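Local coordinates for rusticyanin (Thiobacillus ferrooxidans, PDB 2CAK), which carries electrons from cytochrome c552 to the A-type oxidase in the iron respiratory chain, using one bound copper ion, at residues 71-76 and 84-89; 80-85 and 140-145; 99-104 and 136-141. One frame throughout, in Å; residues are numbered along the deposited sequence.

Interaction 1. Residues 71-76 and 84-89. With CU1 (copper (I) ion), chain B.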
ATOM      1  N   VAL A  71      -9.978   4.549  -7.480  1.00 12.91           N
ATOM      2  CA  VAL A  71      -9.316   4.012  -6.303  1.00 11.79           C
ATOM      3  C   VAL A  71      -8.500   5.145  -5.664  1.00 11.10           C
ATOM      4  O   VAL A  71      -7.549   5.639  -6.255  1.00 14.02           O
ATOM      5  CB  VAL A  71      -8.418   2.810  -6.614  1.00 13.00           C
ATOM      6  CG1 VAL A  71      -7.864   2.177  -5.325  1.00 15.67           C
ATOM      7  CG2 VAL A  71      -9.179   1.773  -7.466  1.00 15.79           C
ATOM      8  N   ASP A  72      -8.902   5.503  -4.444  1.00 11.57           N
ATOM      9  CA  ASP A  72      -8.191   6.469  -3.639  1.00 11.17           C
ATOM     10  C   ASP A  72      -7.325   5.730  -2.633  1.00 11.06           C
ATOM     11  O   ASP A  72      -7.884   5.026  -1.776  1.00 13.99           O
ATOM     12  CB  ASP A  72      -9.143   7.406  -2.927  1.00 13.07           C
ATOM     13  CG  ASP A  72      -9.892   8.369  -3.843  1.00 17.84           C
ATOM     14  OD1 ASP A  72      -9.512   8.606  -5.010  1.00 24.00           O
ATOM     15  OD2 ASP A  72     -10.904   8.958  -3.398  1.00 23.72           O
ATOM     16  N   VAL A  73      -6.012   5.809  -2.758  1.00 10.94           N
ATOM     17  CA  VAL A  73      -5.096   5.108  -1.860  1.00 10.42           C
ATOM     18  C   VAL A  73      -4.497   6.126  -0.880  1.00  9.07           C
ATOM     19  O   VAL A  73      -4.021   7.172  -1.271  1.00 12.58           O
ATOM     20  CB  VAL A  73      -3.953   4.414  -2.659  1.00 11.80           C
ATOM     21  CG1 VAL A  73      -3.060   3.676  -1.704  1.00 15.07           C
ATOM     22  CG2 VAL A  73      -4.551   3.498  -3.714  1.00 15.35           C
ATOM     23  N   THR A  74      -4.536   5.754   0.404  1.00  9.60           N
ATOM     24  CA  THR A  74      -3.789   6.415   1.434  1.00  9.15           C
ATOM     25  C   THR A  74      -2.735   5.438   1.931  1.00 10.19           C
ATOM     26  O   THR A  74      -3.061   4.300   2.299  1.00 12.63           O
ATOM     27  CB  THR A  74      -4.702   6.827   2.602  1.00 11.33           C
ATOM     28  OG1 THR A  74      -5.795   7.643   2.112  1.00 13.59           O
ATOM     29  CG2 THR A  74      -3.961   7.529   3.716  1.00 12.96           C
ATOM     30  N   PHE A  75      -1.481   5.858   1.956  1.00  9.32           N
ATOM     31  CA  PHE A  75      -0.349   5.039   2.409  1.00  8.75           C
ATOM     32  C   PHE A  75       0.337   5.736   3.573  1.00  9.27           C
ATOM     33  O   PHE A  75       0.703   6.921   3.463  1.00 10.95           O
ATOM     34  CB  PHE A  75       0.655   4.804   1.281  1.00 10.00           C
ATOM     35  CG  PHE A  75       1.911   4.067   1.707  1.00  9.75           C
ATOM     36  CD1 PHE A  75       1.866   2.833   2.308  1.00  9.76           C
ATOM     37  CD2 PHE A  75       3.138   4.654   1.547  1.00 11.77           C
ATOM     38  CE1 PHE A  75       3.014   2.183   2.778  1.00 11.95           C
ATOM     39  CE2 PHE A  75       4.270   4.048   1.962  1.00 13.25           C
ATOM     40  CZ  PHE A  75       4.224   2.827   2.567  1.00 12.49           C
ATOM     41  N   ILE A  76       0.514   5.015   4.668  1.00  9.06           N
ATOM     42  CA  ILE A  76       1.085   5.531   5.898  1.00  9.23           C
ATOM     43  C   ILE A  76       2.292   4.677   6.260  1.00  9.18           C
ATOM     44  O   ILE A  76       2.198   3.462   6.302  1.00 11.23           O
ATOM     45  CB  ILE A  76       0.046   5.448   7.065  1.00 10.60           C
ATOM     46  CG1 ILE A  76      -1.316   6.010   6.696  1.00 12.01           C
ATOM     47  CG2 ILE A  76       0.647   6.061   8.327  1.00 13.27           C
ATOM     48  CD1 ILE A  76      -2.460   5.580   7.576  1.00 16.52           C
ATOM     49  N   HIS A  84       9.782   3.050   3.665  1.00 11.76           N
ATOM     50  CA  HIS A  84       9.136   2.156   2.713  1.00 10.17           C
ATOM     51  C   HIS A  84       8.366   2.925   1.663  1.00 10.49           C
ATOM     52  O   HIS A  84       7.894   4.045   1.884  1.00 12.88           O
ATOM     53  CB  HIS A  84       8.146   1.280   3.502  1.00 11.03           C
ATOM     54  CG  HIS A  84       8.726   0.414   4.561  1.00 10.74           C
ATOM     55  ND1 HIS A  84       9.403  -0.768   4.341  1.00 11.46           N
ATOM     56  CD2 HIS A  84       8.651   0.578   5.911  1.00 11.79           C
ATOM     57  CE1 HIS A  84       9.709  -1.266   5.524  1.00 12.55           C
ATOM     58  NE2 HIS A  84       9.285  -0.470   6.523  1.00 11.92           N
ATOM     59  N   SER A  85       8.183   2.286   0.521  1.00 10.89           N
ATOM     60  CA  SER A  85       7.354   2.848  -0.548  1.00 10.77           C
ATOM     61  C   SER A  85       6.155   1.943  -0.820  1.00 10.17           C
ATOM     62  O   SER A  85       6.083   0.812  -0.336  1.00 11.61           O
ATOM     63  CB  SER A  85       8.134   3.042  -1.856  1.00 11.57           C
ATOM     64  OG  SER A  85       8.467   1.818  -2.485  1.00 12.96           O
ATOM     65  N   PHE A  86       5.204   2.411  -1.601  1.00 10.04           N
ATOM     66  CA  PHE A  86       4.029   1.666  -2.041  1.00  9.61           C
ATOM     67  C   PHE A  86       3.877   1.921  -3.545  1.00 10.65           C
ATOM     68  O   PHE A  86       3.480   3.012  -3.952  1.00 11.59           O
ATOM     69  CB  PHE A  86       2.783   2.113  -1.274  1.00 11.66           C
ATOM     70  CG  PHE A  86       1.523   1.328  -1.578  1.00 11.02           C
ATOM     71  CD1 PHE A  86       1.100   0.318  -0.708  1.00 13.50           C
ATOM     72  CD2 PHE A  86       0.744   1.544  -2.678  1.00 12.70           C
ATOM     73  CE1 PHE A  86      -0.029  -0.412  -0.973  1.00 14.40           C
ATOM     74  CE2 PHE A  86      -0.369   0.779  -2.914  1.00 14.87           C
ATOM     75  CZ  PHE A  86      -0.806  -0.193  -2.085  1.00 14.56           C
ATOM     76  N   ASP A  87       4.200   0.937  -4.355  1.00 10.14           N
ATOM     77  CA  ASP A  87       4.222   1.093  -5.803  1.00 10.48           C
ATOM     78  C   ASP A  87       3.437  -0.040  -6.464  1.00 11.07           C
ATOM     79  O   ASP A  87       3.610  -1.220  -6.104  1.00 13.91           O
ATOM     80  CB  ASP A  87       5.673   1.076  -6.320  1.00 11.82           C
ATOM     81  CG  ASP A  87       6.411   2.278  -5.762  1.00 11.85           C
ATOM     82  OD1 ASP A  87       6.013   3.418  -6.106  1.00 13.37           O
ATOM     83  OD2 ASP A  87       7.312   2.113  -4.956  1.00 14.78           O
ATOM     84  N   ILE A  88       2.633   0.295  -7.469  1.00 11.13           N
ATOM     85  CA  ILE A  88       1.815  -0.703  -8.182  1.00 11.11           C
ATOM     86  C   ILE A  88       2.450  -0.998  -9.535  1.00 11.47           C
ATOM     87  O   ILE A  88       2.773  -0.076 -10.304  1.00 13.91           O
ATOM     88  CB  ILE A  88       0.372  -0.204  -8.312  1.00 12.19           C
ATOM     89  CG1 ILE A  88      -0.256   0.112  -6.949  1.00 13.94           C
ATOM     90  CG2 ILE A  88      -0.467  -1.192  -9.093  1.00 14.67           C
ATOM     91  CD1 ILE A  88      -1.573   0.883  -7.010  1.00 18.40           C
ATOM     92  N   THR A  89       2.635  -2.279  -9.823  1.00 12.19           N
ATOM     93  CA  THR A  89       3.236  -2.771 -11.046  1.00 12.55           C
ATOM     94  C   THR A  89       2.457  -3.940 -11.620  1.00 12.30           C
ATOM     95  O   THR A  89       1.678  -4.537 -10.872  1.00 13.87           O
ATOM     96  CB  THR A  89       4.691  -3.168 -10.759  1.00 13.89           C
ATOM     97  OG1 THR A  89       5.353  -3.648 -11.930  1.00 16.00           O
ATOM     98  CG2 THR A  89       4.766  -4.251  -9.678  1.00 16.47           C
TER
HETATM   99 CU   CU1 B 156       9.936  -1.691   2.580  1.00 13.41          CU
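Phe75 lays its ring flat over the beta carbon of Phe86. The CB atom of Phe86 stands 3.7 Å from the centroid of the Phe75 ring and 11° off its normal, so this is a CH-pi contact over the face. The two phenyl rings themselves meet obliquely, with centroids 5.6 Å apart and planes at 37°. Phe75 holds CG anti to the backbone N (chi1 175°), and Phe86 does the same. Each ring therefore swings to the side of its own carbonyl carbon, and the side chains slant past one another. The edge of the Phe75 ring is used too. Phe75 CE2 comes 3.6 Å from His84 O, which lies near the ring plane, and the same oxygen accepts a hydrogen bond from Ser111. Earlier on strand 70-77, Val73 CG1 touches Phe86 CE2 at 4.1 Å. Phe86 is enclosed on other sides by Phe53, edge-to-face, and by Tyr135.

Replacing Phe75 by an alanine here is likely to open a gap under Phe86 CB and beside His84 O, where the ring face and ring edge now lie. His84 ND1 binds the copper ion at 2.1 Å. Ser85 OG donates to Asp87 OD2 at 2.7 Å. Ser85 OG also accepts from the backbone N of Gln138, in the loop that carries the copper ligand Cys137.

Apolar side chains make most of the contact, with one carbonyl oxygen at a ring edge, and it lies near the centre of the chain. Strands 70-77 and 87-89 belong to different sheets, so the aromatic layer joins the two halves of a beta sandwich. This is the cupredoxin fold of blue copper proteins, with the core packed directly behind a copper ligand.

Interaction 2. Residues 80-85 and 140-145. With CU1 (copper (I) ion), chain B.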
ATOM      1  N   LYS A  80       9.289   2.573  12.375  1.00 15.27           N
ATOM      2  CA  LYS A  80      10.468   3.333  12.769  1.00 18.20           C
ATOM      3  C   LYS A  80      11.711   2.824  12.063  1.00 17.71           C
ATOM      4  O   LYS A  80      11.965   1.615  12.003  1.00 21.24           O
ATOM      5  CB  LYS A  80      10.578   3.287  14.321  1.00 22.94           C
ATOM      6  CG  LYS A  80       9.347   3.909  14.985  1.00 29.15           C
ATOM      7  CD  LYS A  80       9.527   4.226  16.456  1.00 37.47           C
ATOM      8  CE  LYS A  80       8.428   5.096  17.047  0.56 38.58           C
ATOM      9  NZ  LYS A  80       7.438   5.543  16.035  0.56 43.95           N
ATOM     10  N   GLY A  81      12.531   3.728  11.562  1.00 16.80           N
ATOM     11  CA  GLY A  81      13.845   3.452  11.008  1.00 19.64           C
ATOM     12  C   GLY A  81      13.908   3.177   9.517  1.00 18.29           C
ATOM     13  O   GLY A  81      15.013   3.048   8.962  1.00 18.62           O
ATOM     14  N   PHE A  82      12.788   3.045   8.837  1.00 16.38           N
ATOM     15  CA  PHE A  82      12.726   2.646   7.447  1.00 17.10           C
ATOM     16  C   PHE A  82      11.812   3.572   6.660  1.00 15.83           C
ATOM     17  O   PHE A  82      10.789   3.976   7.165  1.00 26.29           O
ATOM     18  CB  PHE A  82      12.196   1.209   7.303  1.00 22.43           C
ATOM     19  CG  PHE A  82      13.178   0.241   7.932  1.00 26.13           C
ATOM     20  CD1 PHE A  82      13.093  -0.119   9.270  1.00 28.42           C
ATOM     21  CD2 PHE A  82      14.212  -0.256   7.173  1.00 32.15           C
ATOM     22  CE1 PHE A  82      14.018  -0.978   9.820  1.00 31.38           C
ATOM     23  CE2 PHE A  82      15.127  -1.171   7.717  1.00 34.93           C
ATOM     24  CZ  PHE A  82      15.021  -1.524   9.035  1.00 35.85           C
ATOM     25  N   GLY A  83      12.167   3.850   5.430  1.00 13.44           N
ATOM     26  CA  GLY A  83      11.372   4.646   4.519  1.00 13.47           C
ATOM     27  C   GLY A  83      10.702   3.930   3.381  1.00 13.74           C
ATOM     28  O   GLY A  83      10.963   4.170   2.181  1.00 15.09           O
ATOM     29  N   HIS A  84       9.782   3.050   3.665  1.00 11.76           N
ATOM     30  CA  HIS A  84       9.136   2.156   2.713  1.00 10.17           C
ATOM     31  C   HIS A  84       8.366   2.925   1.663  1.00 10.49           C
ATOM     32  O   HIS A  84       7.894   4.045   1.884  1.00 12.88           O
ATOM     33  CB  HIS A  84       8.146   1.280   3.502  1.00 11.03           C
ATOM     34  CG  HIS A  84       8.726   0.414   4.561  1.00 10.74           C
ATOM     35  ND1 HIS A  84       9.403  -0.768   4.341  1.00 11.46           N
ATOM     36  CD2 HIS A  84       8.651   0.578   5.911  1.00 11.79           C
ATOM     37  CE1 HIS A  84       9.709  -1.266   5.524  1.00 12.55           C
ATOM     38  NE2 HIS A  84       9.285  -0.470   6.523  1.00 11.92           N
ATOM     39  N   SER A  85       8.183   2.286   0.521  1.00 10.89           N
ATOM     40  CA  SER A  85       7.354   2.848  -0.548  1.00 10.77           C
ATOM     41  C   SER A  85       6.155   1.943  -0.820  1.00 10.17           C
ATOM     42  O   SER A  85       6.083   0.812  -0.336  1.00 11.61           O
ATOM     43  CB  SER A  85       8.134   3.042  -1.856  1.00 11.57           C
ATOM     44  OG  SER A  85       8.467   1.818  -2.485  1.00 12.96           O
ATOM     45  N   PRO A 140      15.597  -2.022  -1.336  1.00 14.42           N
ATOM     46  CA  PRO A 140      16.264  -3.312  -1.694  1.00 15.35           C
ATOM     47  C   PRO A 140      16.098  -4.397  -0.663  1.00 15.78           C
ATOM     48  O   PRO A 140      16.286  -4.206   0.535  1.00 18.02           O
ATOM     49  CB  PRO A 140      17.742  -2.872  -1.841  1.00 17.52           C
ATOM     50  CG  PRO A 140      17.611  -1.464  -2.401  1.00 16.89           C
ATOM     51  CD  PRO A 140      16.467  -0.874  -1.579  1.00 15.54           C
ATOM     52  N   GLY A 141      15.651  -5.556  -1.122  1.00 15.61           N
ATOM     53  CA  GLY A 141      15.420  -6.715  -0.312  1.00 16.73           C
ATOM     54  C   GLY A 141      14.016  -6.900   0.195  1.00 15.00           C
ATOM     55  O   GLY A 141      13.650  -8.006   0.580  1.00 17.62           O
ATOM     56  N   HIS A 142      13.193  -5.840   0.277  1.00 14.24           N
ATOM     57  CA  HIS A 142      11.937  -5.978   0.984  1.00 13.42           C
ATOM     58  C   HIS A 142      10.917  -6.805   0.193  1.00 13.53           C
ATOM     59  O   HIS A 142      10.300  -7.696   0.800  1.00 15.27           O
ATOM     60  CB  HIS A 142      11.373  -4.596   1.343  1.00 13.24           C
ATOM     61  CG  HIS A 142      12.099  -3.939   2.481  1.00 13.31           C
ATOM     62  ND1 HIS A 142      11.589  -2.828   3.122  1.00 13.01           N
ATOM     63  CD2 HIS A 142      13.290  -4.269   3.059  1.00 16.32           C
ATOM     64  CE1 HIS A 142      12.486  -2.518   4.063  1.00 14.75           C
ATOM     65  NE2 HIS A 142      13.523  -3.366   4.055  1.00 16.44           N
ATOM     66  N   ALA A 143      10.716  -6.508  -1.085  1.00 13.75           N
ATOM     67  CA  ALA A 143       9.843  -7.348  -1.893  1.00 14.04           C
ATOM     68  C   ALA A 143      10.283  -8.816  -1.955  1.00 14.82           C
ATOM     69  O   ALA A 143       9.429  -9.710  -1.964  1.00 16.01           O
ATOM     70  CB  ALA A 143       9.635  -6.737  -3.282  1.00 15.03           C
ATOM     71  N   ALA A 144      11.583  -8.999  -2.049  1.00 15.56           N
ATOM     72  CA  ALA A 144      12.147 -10.348  -2.098  1.00 16.32           C
ATOM     73  C   ALA A 144      11.853 -11.149  -0.846  1.00 17.93           C
ATOM     74  O   ALA A 144      11.822 -12.384  -0.868  1.00 24.30           O
ATOM     75  CB  ALA A 144      13.643 -10.262  -2.337  1.00 18.74           C
ATOM     76  N   THR A 145      11.683 -10.447   0.265  1.00 16.76           N
ATOM     77  CA  THR A 145      11.439 -11.093   1.519  1.00 18.08           C
ATOM     78  C   THR A 145       9.983 -11.006   1.925  1.00 19.17           C
ATOM     79  O   THR A 145       9.695 -11.279   3.105  1.00 25.76           O
ATOM     80  CB  THR A 145      12.394 -10.512   2.593  1.00 24.67           C
ATOM     81  OG1 THR A 145      12.313  -9.105   2.663  1.00 34.19           O
ATOM     82  CG2 THR A 145      13.822 -10.748   2.137  1.00 30.48           C
TER
HETATM   83 CU   CU1 B 156       9.936  -1.691   2.580  1.00 13.41          CU
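Both imidazoles leave their backbones in the same way, with CG anti to the carbonyl carbon in His84 and in His142. The rings are then turned differently, with chi2 -77° in His84 and -167° in His142. The two side chains cross at about a right angle, and both ND1 atoms face one point. The copper ion sits there, and His142 ND1 binds it at 2.1 Å, matching the bond from His84. Sharing the metal brings His84 ND1 and His142 ND1 to 3.2 Å. They are not hydrogen-bonded, since each nitrogen is turned to the metal. The rings meet rim to rim, with planes at 44°, and neither lies over the other's face. Their CE1 atoms are also close, at 3.4 Å between His84 and His142.

This is the two-histidine part of a type 1 copper site. Cys137 and Met147 complete the ligand set. As in other cupredoxins, one histidine comes from an earlier loop and the other follows the cysteine in a later loop.

Phe82 adds an apolar neighbour. Phe82 CD2 stands 4.2 Å from His142 CE1, near the plane of the imidazole. Phe50 meets both residues, edge-to-face with the His142 ring and at a slant with the Phe82 ring. Behind His142 the chain makes a tight turn, in which Thr145 N donates to His142 O at 3.1 Å. The backbone of Gly141 is tied to Val97.

Interaction 3. Residues 99-104 and 136-141. With CU1 (copper (I) ion), chain B.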
ATOM      1  N   PRO A  99      14.290  -5.023  -7.403  1.00 19.25           N
ATOM      2  CA  PRO A  99      13.316  -5.517  -8.341  1.00 22.69           C
ATOM      3  C   PRO A  99      13.144  -4.655  -9.576  1.00 18.79           C
ATOM      4  O   PRO A  99      13.138  -3.448  -9.523  1.00 17.73           O
ATOM      5  CB  PRO A  99      12.038  -5.571  -7.501  1.00 26.00           C
ATOM      6  CG  PRO A  99      12.271  -4.891  -6.219  1.00 26.89           C
ATOM      7  CD  PRO A  99      13.736  -4.628  -6.089  1.00 20.82           C
ATOM      8  N   VAL A 100      12.921  -5.291 -10.728  1.00 20.56           N
ATOM      9  CA  VAL A 100      12.639  -4.649 -12.021  1.00 18.94           C
ATOM     10  C   VAL A 100      11.126  -4.573 -12.118  1.00 16.13           C
ATOM     11  O   VAL A 100      10.477  -5.604 -12.340  1.00 22.02           O
ATOM     12  CB  VAL A 100      13.289  -5.410 -13.204  1.00 25.70           C
ATOM     13  N   ILE A 101      10.555  -3.390 -11.906  1.00 16.46           N
ATOM     14  CA  ILE A 101       9.082  -3.304 -11.799  1.00 14.85           C
ATOM     15  C   ILE A 101       8.518  -2.262 -12.748  1.00 15.28           C
ATOM     16  O   ILE A 101       7.308  -1.975 -12.766  1.00 16.29           O
ATOM     17  CB  ILE A 101       8.616  -3.012 -10.364  1.00 15.95           C
ATOM     18  CG1 ILE A 101       9.152  -1.711  -9.779  1.00 18.56           C
ATOM     19  CG2 ILE A 101       8.923  -4.161  -9.442  1.00 20.31           C
ATOM     20  CD1 ILE A 101       8.436  -1.298  -8.484  1.00 23.38           C
ATOM     21  N   ASP A 102       9.358  -1.645 -13.565  1.00 17.42           N
ATOM     22  CA  ASP A 102       8.870  -0.662 -14.495  1.00 19.12           C
ATOM     23  C   ASP A 102       8.054  -1.298 -15.602  1.00 18.34           C
ATOM     24  O   ASP A 102       8.397  -2.371 -16.066  1.00 24.19           O
ATOM     25  CB  ASP A 102      10.051   0.087 -15.144  1.00 23.54           C
ATOM     26  CG  ASP A 102      11.038   0.547 -14.113  1.00 29.64           C
ATOM     27  OD1 ASP A 102      10.691   1.612 -13.571  1.00 43.64           O
ATOM     28  OD2 ASP A 102      12.109  -0.112 -13.973  1.00 40.50           O
ATOM     29  N   PRO A 103       7.039  -0.614 -16.123  1.00 19.76           N
ATOM     30  CA  PRO A 103       6.607   0.685 -15.629  1.00 20.76           C
ATOM     31  C   PRO A 103       5.754   0.602 -14.366  1.00 20.75           C
ATOM     32  O   PRO A 103       4.918  -0.280 -14.179  1.00 19.65           O
ATOM     33  CB  PRO A 103       5.730   1.209 -16.743  1.00 23.79           C
ATOM     34  CG  PRO A 103       5.235  -0.020 -17.404  1.00 27.91           C
ATOM     35  CD  PRO A 103       6.290  -1.077 -17.313  1.00 23.46           C
ATOM     36  N   ILE A 104       5.948   1.550 -13.457  1.00 17.87           N
ATOM     37  CA  ILE A 104       5.123   1.726 -12.274  1.00 16.66           C
ATOM     38  C   ILE A 104       3.852   2.474 -12.690  1.00 17.59           C
ATOM     39  O   ILE A 104       3.947   3.593 -13.205  1.00 21.56           O
ATOM     40  CB  ILE A 104       5.915   2.424 -11.156  1.00 15.84           C
ATOM     41  CG1 ILE A 104       7.107   1.598 -10.679  1.00 20.07           C
ATOM     42  CG2 ILE A 104       5.003   2.735  -9.981  1.00 17.63           C
ATOM     43  CD1 ILE A 104       8.043   2.319  -9.757  1.00 26.37           C
ATOM     44  N   VAL A 136       4.101  -3.276  -4.161  1.00 10.85           N
ATOM     45  CA  VAL A 136       5.425  -3.654  -3.721  1.00 11.14           C
ATOM     46  C   VAL A 136       6.088  -2.493  -3.023  1.00 10.25           C
ATOM     47  O   VAL A 136       5.784  -1.330  -3.309  1.00 12.32           O
ATOM     48  CB  VAL A 136       6.314  -4.191  -4.874  0.70 14.07           C
ATOM     49  CG1 VAL A 136       5.615  -5.223  -5.726  0.70 19.09           C
ATOM     50  CG2 VAL A 136       6.833  -3.070  -5.770  0.70 16.17           C
ATOM     51  N   CYS A 137       7.050  -2.767  -2.174  1.00 10.06           N
ATOM     52  CA  CYS A 137       7.999  -1.810  -1.657  1.00 10.29           C
ATOM     53  C   CYS A 137       9.319  -1.917  -2.469  1.00 11.22           C
ATOM     54  O   CYS A 137       9.734  -3.046  -2.783  1.00 12.79           O
ATOM     55  CB  CYS A 137       8.301  -2.051  -0.192  1.00 11.08           C
ATOM     56  SG  CYS A 137       9.547  -0.921   0.519  1.00 11.51           S
ATOM     57  N   GLN A 138       9.914  -0.752  -2.763  1.00 11.24           N
ATOM     58  CA  GLN A 138      11.154  -0.728  -3.541  1.00 13.18           C
ATOM     59  C   GLN A 138      12.435  -0.736  -2.718  1.00 13.24           C
ATOM     60  O   GLN A 138      13.519  -0.766  -3.326  1.00 16.47           O
ATOM     61  CB  GLN A 138      11.184   0.495  -4.487  1.00 16.58           C
ATOM     62  CG  GLN A 138      10.188   0.372  -5.615  1.00 18.83           C
ATOM     63  CD  GLN A 138      10.524   1.445  -6.658  1.00 23.24           C
ATOM     64  OE1 GLN A 138      10.162   2.621  -6.696  1.00 28.60           O
ATOM     65  NE2 GLN A 138      11.397   0.944  -7.502  1.00 26.70           N
ATOM     66  N   ILE A 139      12.368  -0.695  -1.390  1.00 12.91           N
ATOM     67  CA  ILE A 139      13.616  -0.752  -0.634  1.00 13.45           C
ATOM     68  C   ILE A 139      14.326  -2.035  -0.965  1.00 14.75           C
ATOM     69  O   ILE A 139      13.661  -3.092  -0.910  1.00 14.79           O
ATOM     70  CB  ILE A 139      13.419  -0.640   0.875  1.00 13.68           C
ATOM     71  CG1 ILE A 139      12.922   0.750   1.292  1.00 16.11           C
ATOM     72  CG2 ILE A 139      14.730  -0.939   1.617  1.00 16.05           C
ATOM     73  CD1 ILE A 139      12.686   0.925   2.807  1.00 24.73           C
ATOM     74  N   PRO A 140      15.597  -2.022  -1.336  1.00 14.42           N
ATOM     75  CA  PRO A 140      16.264  -3.312  -1.694  1.00 15.35           C
ATOM     76  C   PRO A 140      16.098  -4.397  -0.663  1.00 15.78           C
ATOM     77  O   PRO A 140      16.286  -4.206   0.535  1.00 18.02           O
ATOM     78  CB  PRO A 140      17.742  -2.872  -1.841  1.00 17.52           C
ATOM     79  CG  PRO A 140      17.611  -1.464  -2.401  1.00 16.89           C
ATOM     80  CD  PRO A 140      16.467  -0.874  -1.579  1.00 15.54           C
ATOM     81  N   GLY A 141      15.651  -5.556  -1.122  1.00 15.61           N
ATOM     82  CA  GLY A 141      15.420  -6.715  -0.312  1.00 16.73           C
ATOM     83  C   GLY A 141      14.016  -6.900   0.195  1.00 15.00           C
ATOM     84  O   GLY A 141      13.650  -8.006   0.580  1.00 17.62           O
TER
HETATM   85 CU   CU1 B 156       9.936  -1.691   2.580  1.00 13.41          CU
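The cysteine ligand loop of the type 1 copper site meets the loop 99-104 here. Cys137 SG binds the copper ion at 2.2 Å. SG is anti to the backbone N (chi1 178°), and the residue turns away from 99-104 toward the metal. The sulfur of Cys137 also accepts a hydrogen bond from Ile139 N, with SG to N at 3.4 Å and nearly straight at 166°. Such N-H to thiolate bonds are a regular feature of cupredoxins. The added bond is consistent with a fixed turn after the ligand and is likely to draw some charge from the sulfur.

The contact between the loops is made by the residues on either side of Cys137. Val136 and Ile101 reach toward each other tip to tip, with Ile101 CD1 3.6 Å from Val136 CG2. Val136 has two conformers, and this approach holds for one of them. Ile101 keeps CG1 between its backbone N and carbonyl carbon (chi1 59°), a crowded position, and from there CD1 extends to the valine. The same methyl also lies against Gln138, whose CG is 3.8 Å from Ile101 CD1. The two side chains pass at a slant. Ile104 meets the far end of the glutamine from the opposite direction, its CD1 4.1 Å from Gln138 CD. The glutamine chain is extended beyond CG, which lets it span from the copper loop to both isoleucines. Pro99 also buries surface here without a close contact.

Ile139 turns the other way, and its CD1 comes 3.8 Å from the copper ion. It is not a ligand.

The loop 99-104 runs between strands 87-89 and 106-107. The segment 136-141 leaves the end of strand 131-136. Strand 87-89 links the two: Val136 is backbone-bonded to Asp87, and Thr89 OG1 to Ile101 O.

How the interactions relate
Strand 70-77 leads into the loop that carries His84, and interaction 1 closes this short connection by packing one sheet on the other. Interaction 2 starts in that same loop, sharing His84 and Ser85 with interaction 1, and makes a long closure to 140-145. Interaction 3 nests within it: 99-104 opens after 80-85, and 136-141 ends on the stretch where 140-145 begins, so Pro140 and Gly141 are shared. Interactions 1 and 3 follow in series, and strand 87-89 bonds to both segments of interaction 3. All three contacts touch the copper ion, so the sandwich core, the His84 loop and the cysteine loop converge on one site.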